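PDB 2W9M: polymerase X from Deinococcus radiodurans, which probably catalyses DNA synthesis from deoxyribonucleoside triphosphates during DNA repair and carries a C-terminal zinc-binding PHP domain. Local coordinates for residues Trp499-Ile513 / Gln532-Asn545. Residues are numbered along the deposited sequence; the frame is centred on the assembly and turned at random.
Sequences WREALRWRERLKFAI and QARKAGLTPAHVVN
Gln532, on the last turn of helix 526-535, meets Trp499 at its backbone, where Gln532 O lies 3.3 Å from Trp499 CB. This is the edge of the zinc-binding PHP domain: helices 499-505 and 526-535 pack together beside strand 511-514, outermost in the seven-stranded parallel sheet. Gln532 NE2 hydrogen-bonds to Gly191 O. Ala533 CB then packs on Ile513 CD1. Lys535 follows, bent at chi3 (69°), which lays CE and NZ over the five-membered ring of Trp499; NZ stands 3.3 Å from the centroid, 34° off the ring normal, a cation-pi contact, while Arg500 CG lies on the opposite face. With an alanine in place of Trp499, the Lys535 ammonium would probably lose its aromatic face and a gap would open between the helices. At Ala536 the backbones come close, CA 4.2 Å from Leu503 CA, and its CB packs on Ala502 CB. Gly537, at positive phi, ends the helix in a Schellman motif. Leu538 CD1 reaches Phe511 CD1 at 3.6 Å, the side chains crossing at about a right angle. A single bridge pairs Phe511 with Val543, supported by two backbone hydrogen bonds: Phe511 N to His542 O, 2.8 Å and almost straight at 178°, and Val544 N to Phe511 O. Asn545 ends the segment, its side chain about 7 Å from that of the zinc ligand His332; its ND2 bonds Gly329 O, while OD1 accepts a weak 2.8 Å hydrogen bond from Ile513 N.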
loop_
_atom_site.group_PDB
_atom_site.type_symbol
_atom_site.label_atom_id
_atom_site.label_comp_id
_atom_site.label_asym_id
_atom_site.label_seq_id
_atom_site.Cartn_x
_atom_site.Cartn_y
_atom_site.Cartn_z
ATOM N N TRP A 499 -6.938 -8.554 4.495
ATOM C CA TRP A 499 -8.309 -8.881 4.102
ATOM C C TRP A 499 -8.821 -10.115 4.836
ATOM O O TRP A 499 -10.025 -10.285 5.006
ATOM C CB TRP A 499 -8.448 -9.050 2.584
ATOM C CG TRP A 499 -7.745 -10.251 2.023
ATOM C CD1 TRP A 499 -6.500 -10.283 1.468
ATOM C CD2 TRP A 499 -8.248 -11.594 1.955
ATOM N NE1 TRP A 499 -6.191 -11.559 1.065
ATOM C CE2 TRP A 499 -7.246 -12.381 1.351
ATOM C CE3 TRP A 499 -9.439 -12.204 2.350
ATOM C CZ2 TRP A 499 -7.407 -13.749 1.131
ATOM C CZ3 TRP A 499 -9.596 -13.559 2.128
ATOM C CH2 TRP A 499 -8.585 -14.316 1.526
ATOM N N ARG A 500 -7.902 -10.965 5.284
ATOM C CA ARG A 500 -8.285 -12.158 6.027
ATOM C C ARG A 500 -8.889 -11.796 7.371
ATOM O O ARG A 500 -9.859 -12.406 7.799
ATOM C CB ARG A 500 -7.090 -13.093 6.210
ATOM C CG ARG A 500 -6.703 -13.823 4.938
ATOM C CD ARG A 500 -5.269 -14.310 4.978
ATOM N NE ARG A 500 -4.804 -14.679 3.646
ATOM C CZ ARG A 500 -4.283 -13.820 2.775
ATOM N NH1 ARG A 500 -4.156 -12.540 3.100
ATOM N NH2 ARG A 500 -3.890 -14.239 1.580
ATOM N N GLU A 501 -8.317 -10.799 8.036
ATOM C CA GLU A 501 -8.842 -10.347 9.320
ATOM C C GLU A 501 -10.123 -9.532 9.147
ATOM O O GLU A 501 -11.021 -9.593 9.986
ATOM C CB GLU A 501 -7.793 -9.543 10.084
ATOM C CG GLU A 501 -6.537 -10.336 10.423
ATOM C CD GLU A 501 -6.812 -11.518 11.342
ATOM O OE1 GLU A 501 -7.939 -11.619 11.875
ATOM O OE2 GLU A 501 -5.896 -12.345 11.536
ATOM N N ALA A 502 -10.204 -8.779 8.055
ATOM C CA ALA A 502 -11.414 -8.036 7.711
ATOM C C ALA A 502 -12.580 -8.982 7.432
ATOM O O ALA A 502 -13.721 -8.693 7.779
ATOM C CB ALA A 502 -11.162 -7.143 6.508
ATOM N N LEU A 503 -12.284 -10.109 6.793
ATOM C CA LEU A 503 -13.294 -11.125 6.510
ATOM C C LEU A 503 -13.896 -11.658 7.805
ATOM O O LEU A 503 -15.103 -11.855 7.900
ATOM C CB LEU A 503 -12.688 -12.278 5.697
ATOM C CG LEU A 503 -13.625 -13.428 5.319
ATOM C CD1 LEU A 503 -14.800 -12.926 4.498
ATOM C CD2 LEU A 503 -12.867 -14.507 4.565
ATOM N N ARG A 504 -13.047 -11.878 8.803
ATOM C CA ARG A 504 -13.495 -12.402 10.089
ATOM C C ARG A 504 -14.291 -11.388 10.906
ATOM O O ARG A 504 -15.125 -11.765 11.725
ATOM C CB ARG A 504 -12.300 -12.898 10.909
ATOM C CG ARG A 504 -11.711 -14.208 10.414
ATOM C CD ARG A 504 -10.474 -14.611 11.205
ATOM N NE ARG A 504 -10.776 -14.930 12.598
ATOM C CZ ARG A 504 -10.240 -14.310 13.645
ATOM N NH1 ARG A 504 -9.366 -13.332 13.465
ATOM N NH2 ARG A 504 -10.569 -14.673 14.877
ATOM N N TRP A 505 -14.029 -10.101 10.686
ATOM C CA TRP A 505 -14.604 -9.043 11.519
ATOM C C TRP A 505 -15.626 -8.173 10.790
ATOM O O TRP A 505 -16.085 -7.168 11.337
ATOM C CB TRP A 505 -13.494 -8.148 12.084
ATOM C CG TRP A 505 -12.751 -8.742 13.240
ATOM C CD1 TRP A 505 -11.702 -9.613 13.185
ATOM C CD2 TRP A 505 -12.998 -8.501 14.633
ATOM N NE1 TRP A 505 -11.280 -9.932 14.457
ATOM C CE2 TRP A 505 -12.063 -9.261 15.364
ATOM C CE3 TRP A 505 -13.920 -7.714 15.334
ATOM C CZ2 TRP A 505 -12.022 -9.261 16.757
ATOM C CZ3 TRP A 505 -13.881 -7.712 16.715
ATOM C CH2 TRP A 505 -12.939 -8.480 17.413
ATOM N N ARG A 506 -15.984 -8.559 9.568
ATOM C CA ARG A 506 -16.869 -7.744 8.734
ATOM C C ARG A 506 -18.221 -7.426 9.368
ATOM O O ARG A 506 -18.879 -6.461 8.977
ATOM C CB ARG A 506 -17.074 -8.373 7.350
ATOM C CG ARG A 506 -17.270 -9.881 7.339
ATOM C CD ARG A 506 -17.887 -10.320 6.018
ATOM N NE ARG A 506 -19.343 -10.358 6.105
ATOM C CZ ARG A 506 -20.165 -9.973 5.135
ATOM N NH1 ARG A 506 -19.674 -9.498 4.001
ATOM N NH2 ARG A 506 -21.478 -10.049 5.305
ATOM N N GLU A 507 -18.633 -8.233 10.337
ATOM C CA GLU A 507 -19.924 -8.047 10.990
ATOM C C GLU A 507 -19.819 -7.099 12.175
ATOM O O GLU A 507 -20.829 -6.597 12.665
ATOM C CB GLU A 507 -20.468 -9.389 11.483
ATOM C CG GLU A 507 -20.537 -10.479 10.427
ATOM C CD GLU A 507 -21.803 -10.414 9.599
ATOM O OE1 GLU A 507 -22.226 -9.292 9.244
ATOM O OE2 GLU A 507 -22.375 -11.486 9.302
ATOM N N ARG A 508 -18.594 -6.850 12.632
ATOM C CA ARG A 508 -18.391 -6.169 13.909
ATOM C C ARG A 508 -17.700 -4.804 13.818
ATOM O O ARG A 508 -17.688 -4.044 14.783
ATOM C CB ARG A 508 -17.635 -7.084 14.877
ATOM C CG ARG A 508 -18.297 -8.448 15.060
ATOM C CD ARG A 508 -18.114 -8.971 16.477
ATOM N NE ARG A 508 -16.891 -9.750 16.637
ATOM C CZ ARG A 508 -16.254 -9.905 17.794
ATOM N NH1 ARG A 508 -16.715 -9.313 18.889
ATOM N NH2 ARG A 508 -15.149 -10.639 17.854
ATOM N N LEU A 509 -17.130 -4.489 12.664
ATOM C CA LEU A 509 -16.408 -3.230 12.516
ATOM C C LEU A 509 -16.885 -2.430 11.312
ATOM O O LEU A 509 -17.421 -2.986 10.350
ATOM C CB LEU A 509 -14.903 -3.482 12.386
ATOM C CG LEU A 509 -14.226 -4.268 13.507
ATOM C CD1 LEU A 509 -12.836 -4.724 13.076
ATOM C CD2 LEU A 509 -14.156 -3.432 14.767
ATOM N N LYS A 510 -16.697 -1.117 11.386
ATOM C CA LYS A 510 -16.769 -0.272 10.208
ATOM C C LYS A 510 -15.342 -0.061 9.735
ATOM O O LYS A 510 -14.431 0.079 10.543
ATOM C CB LYS A 510 -17.428 1.066 10.532
ATOM C CG LYS A 510 -18.937 0.995 10.656
ATOM C CD LYS A 510 -19.582 2.342 10.367
ATOM C CE LYS A 510 -19.780 2.560 8.872
ATOM N NZ LYS A 510 -18.514 2.411 8.100
ATOM N N PHE A 511 -15.137 -0.048 8.428
ATOM C CA PHE A 511 -13.788 0.073 7.897
ATOM C C PHE A 511 -13.602 1.372 7.132
ATOM O O PHE A 511 -14.570 2.039 6.761
ATOM C CB PHE A 511 -13.462 -1.114 6.992
ATOM C CG PHE A 511 -13.578 -2.441 7.678
ATOM C CD1 PHE A 511 -14.792 -3.102 7.726
ATOM C CD2 PHE A 511 -12.477 -3.020 8.286
ATOM C CE1 PHE A 511 -14.906 -4.321 8.364
ATOM C CE2 PHE A 511 -12.583 -4.238 8.920
ATOM C CZ PHE A 511 -13.802 -4.891 8.958
ATOM N N ALA A 512 -12.344 1.726 6.902
ATOM C CA ALA A 512 -12.015 2.859 6.062
ATOM C C ALA A 512 -10.944 2.450 5.049
ATOM O O ALA A 512 -9.845 2.039 5.430
ATOM C CB ALA A 512 -11.533 4.026 6.921
ATOM N N ILE A 513 -11.267 2.545 3.765
ATOM C CA ILE A 513 -10.291 2.260 2.721
ATOM C C ILE A 513 -9.508 3.527 2.398
ATOM O O ILE A 513 -9.972 4.380 1.646
ATOM C CB ILE A 513 -10.958 1.701 1.449
ATOM C CG1 ILE A 513 -11.835 0.499 1.796
ATOM C CG2 ILE A 513 -9.910 1.288 0.429
ATOM C CD1 ILE A 513 -12.647 -0.027 0.623
ATOM N N GLN A 532 -8.798 -5.657 -1.885
ATOM C CA GLN A 532 -8.722 -6.334 -0.595
ATOM C C GLN A 532 -10.082 -6.321 0.110
ATOM O O GLN A 532 -10.513 -7.333 0.667
ATOM C CB GLN A 532 -7.665 -5.680 0.302
ATOM C CG GLN A 532 -6.319 -5.455 -0.371
ATOM C CD GLN A 532 -5.780 -6.704 -1.054
ATOM O OE1 GLN A 532 -5.513 -7.720 -0.411
ATOM N NE2 GLN A 532 -5.606 -6.623 -2.366
ATOM N N ALA A 533 -10.751 -5.172 0.087
ATOM C CA ALA A 533 -12.059 -5.036 0.724
ATOM C C ALA A 533 -13.101 -5.972 0.106
ATOM O O ALA A 533 -13.949 -6.519 0.809
ATOM C CB ALA A 533 -12.535 -3.591 0.659
ATOM N N ARG A 534 -13.032 -6.157 -1.207
ATOM C CA ARG A 534 -14.009 -6.991 -1.900
ATOM C C ARG A 534 -13.856 -8.479 -1.568
ATOM O O ARG A 534 -14.840 -9.212 -1.505
ATOM C CB ARG A 534 -13.947 -6.754 -3.408
ATOM C CG ARG A 534 -14.354 -5.345 -3.801
ATOM C CD ARG A 534 -14.016 -5.056 -5.243
ATOM N NE ARG A 534 -14.771 -5.907 -6.156
ATOM C CZ ARG A 534 -15.979 -5.608 -6.625
ATOM N NH1 ARG A 534 -16.570 -4.478 -6.259
ATOM N NH2 ARG A 534 -16.598 -6.437 -7.459
ATOM N N LYS A 535 -12.626 -8.917 -1.341
ATOM C CA LYS A 535 -12.394 -10.291 -0.913
ATOM C C LYS A 535 -12.939 -10.510 0.495
ATOM O O LYS A 535 -13.313 -11.622 0.856
ATOM C CB LYS A 535 -10.904 -10.628 -0.981
ATOM C CG LYS A 535 -10.354 -10.593 -2.397
ATOM C CD LYS A 535 -8.868 -10.302 -2.420
ATOM C CE LYS A 535 -8.062 -11.460 -1.859
ATOM N NZ LYS A 535 -6.636 -11.071 -1.667
ATOM N N ALA A 536 -12.988 -9.445 1.288
ATOM C CA ALA A 536 -13.530 -9.542 2.633
ATOM C C ALA A 536 -15.055 -9.468 2.598
ATOM O O ALA A 536 -15.725 -9.735 3.593
ATOM C CB ALA A 536 -12.952 -8.455 3.523
ATOM N N GLY A 537 -15.603 -9.106 1.443
ATOM C CA GLY A 537 -17.044 -9.045 1.274
ATOM C C GLY A 537 -17.667 -7.742 1.749
ATOM O O GLY A 537 -18.828 -7.710 2.158
ATOM N N LEU A 538 -16.904 -6.657 1.680
ATOM C CA LEU A 538 -17.386 -5.375 2.176
ATOM C C LEU A 538 -18.220 -4.635 1.137
ATOM O O LEU A 538 -17.896 -4.631 -0.053
ATOM C CB LEU A 538 -16.220 -4.494 2.638
ATOM C CG LEU A 538 -15.354 -5.061 3.763
ATOM C CD1 LEU A 538 -14.398 -3.995 4.272
ATOM C CD2 LEU A 538 -16.220 -5.600 4.895
ATOM N N THR A 539 -19.301 -4.017 1.603
ATOM C CA THR A 539 -20.147 -3.170 0.768
ATOM C C THR A 539 -19.893 -1.702 1.115
ATOM O O THR A 539 -19.220 -1.402 2.104
ATOM C CB THR A 539 -21.637 -3.480 1.000
ATOM O OG1 THR A 539 -21.975 -3.210 2.367
ATOM C CG2 THR A 539 -21.940 -4.941 0.687
ATOM N N PRO A 540 -20.428 -0.776 0.306
ATOM C CA PRO A 540 -20.258 0.639 0.649
ATOM C C PRO A 540 -20.734 0.942 2.066
ATOM O O PRO A 540 -20.251 1.895 2.677
ATOM C CB PRO A 540 -21.147 1.352 -0.368
ATOM C CG PRO A 540 -21.185 0.437 -1.536
ATOM C CD PRO A 540 -21.115 -0.957 -0.984
ATOM N N ALA A 541 -21.661 0.139 2.583
ATOM C CA ALA A 541 -22.211 0.372 3.918
ATOM C C ALA A 541 -21.243 -0.011 5.041
ATOM O O ALA A 541 -21.405 0.427 6.179
ATOM C CB ALA A 541 -23.546 -0.349 4.087
ATOM N N HIS A 542 -20.242 -0.827 4.718
ATOM C CA HIS A 542 -19.218 -1.209 5.689
ATOM C C HIS A 542 -18.092 -0.182 5.740
ATOM O O HIS A 542 -17.264 -0.206 6.652
ATOM C CB HIS A 542 -18.610 -2.572 5.334
ATOM C CG HIS A 542 -19.506 -3.740 5.616
ATOM N ND1 HIS A 542 -20.284 -4.332 4.645
ATOM C CD2 HIS A 542 -19.723 -4.441 6.754
ATOM C CE1 HIS A 542 -20.954 -5.340 5.176
ATOM N NE2 HIS A 542 -20.630 -5.429 6.453
ATOM N N VAL A 543 -18.059 0.711 4.754
ATOM C CA VAL A 543 -16.940 1.629 4.577
ATOM C C VAL A 543 -17.350 3.094 4.747
ATOM O O VAL A 543 -18.136 3.614 3.954
ATOM C CB VAL A 543 -16.317 1.448 3.176
ATOM C CG1 VAL A 543 -15.187 2.444 2.951
ATOM C CG2 VAL A 543 -15.830 0.028 2.993
ATOM N N VAL A 544 -16.802 3.762 5.761
ATOM C CA VAL A 544 -17.126 5.169 6.022
ATOM C C VAL A 544 -16.795 6.109 4.862
ATOM O O VAL A 544 -17.430 7.147 4.716
ATOM C CB VAL A 544 -16.422 5.707 7.280
ATOM C CG1 VAL A 544 -16.894 4.964 8.513
ATOM C CG2 VAL A 544 -14.915 5.596 7.124
ATOM N N ASN A 545 -15.806 5.756 4.045
ATOM C CA ASN A 545 -15.439 6.578 2.893
ATOM C C ASN A 545 -16.601 6.812 1.932
ATOM O O ASN A 545 -16.551 7.724 1.106
ATOM C CB ASN A 545 -14.276 5.952 2.115
ATOM C CG ASN A 545 -13.080 5.654 2.986
ATOM O OD1 ASN A 545 -13.082 4.691 3.750
ATOM N ND2 ASN A 545 -12.047 6.477 2.873
#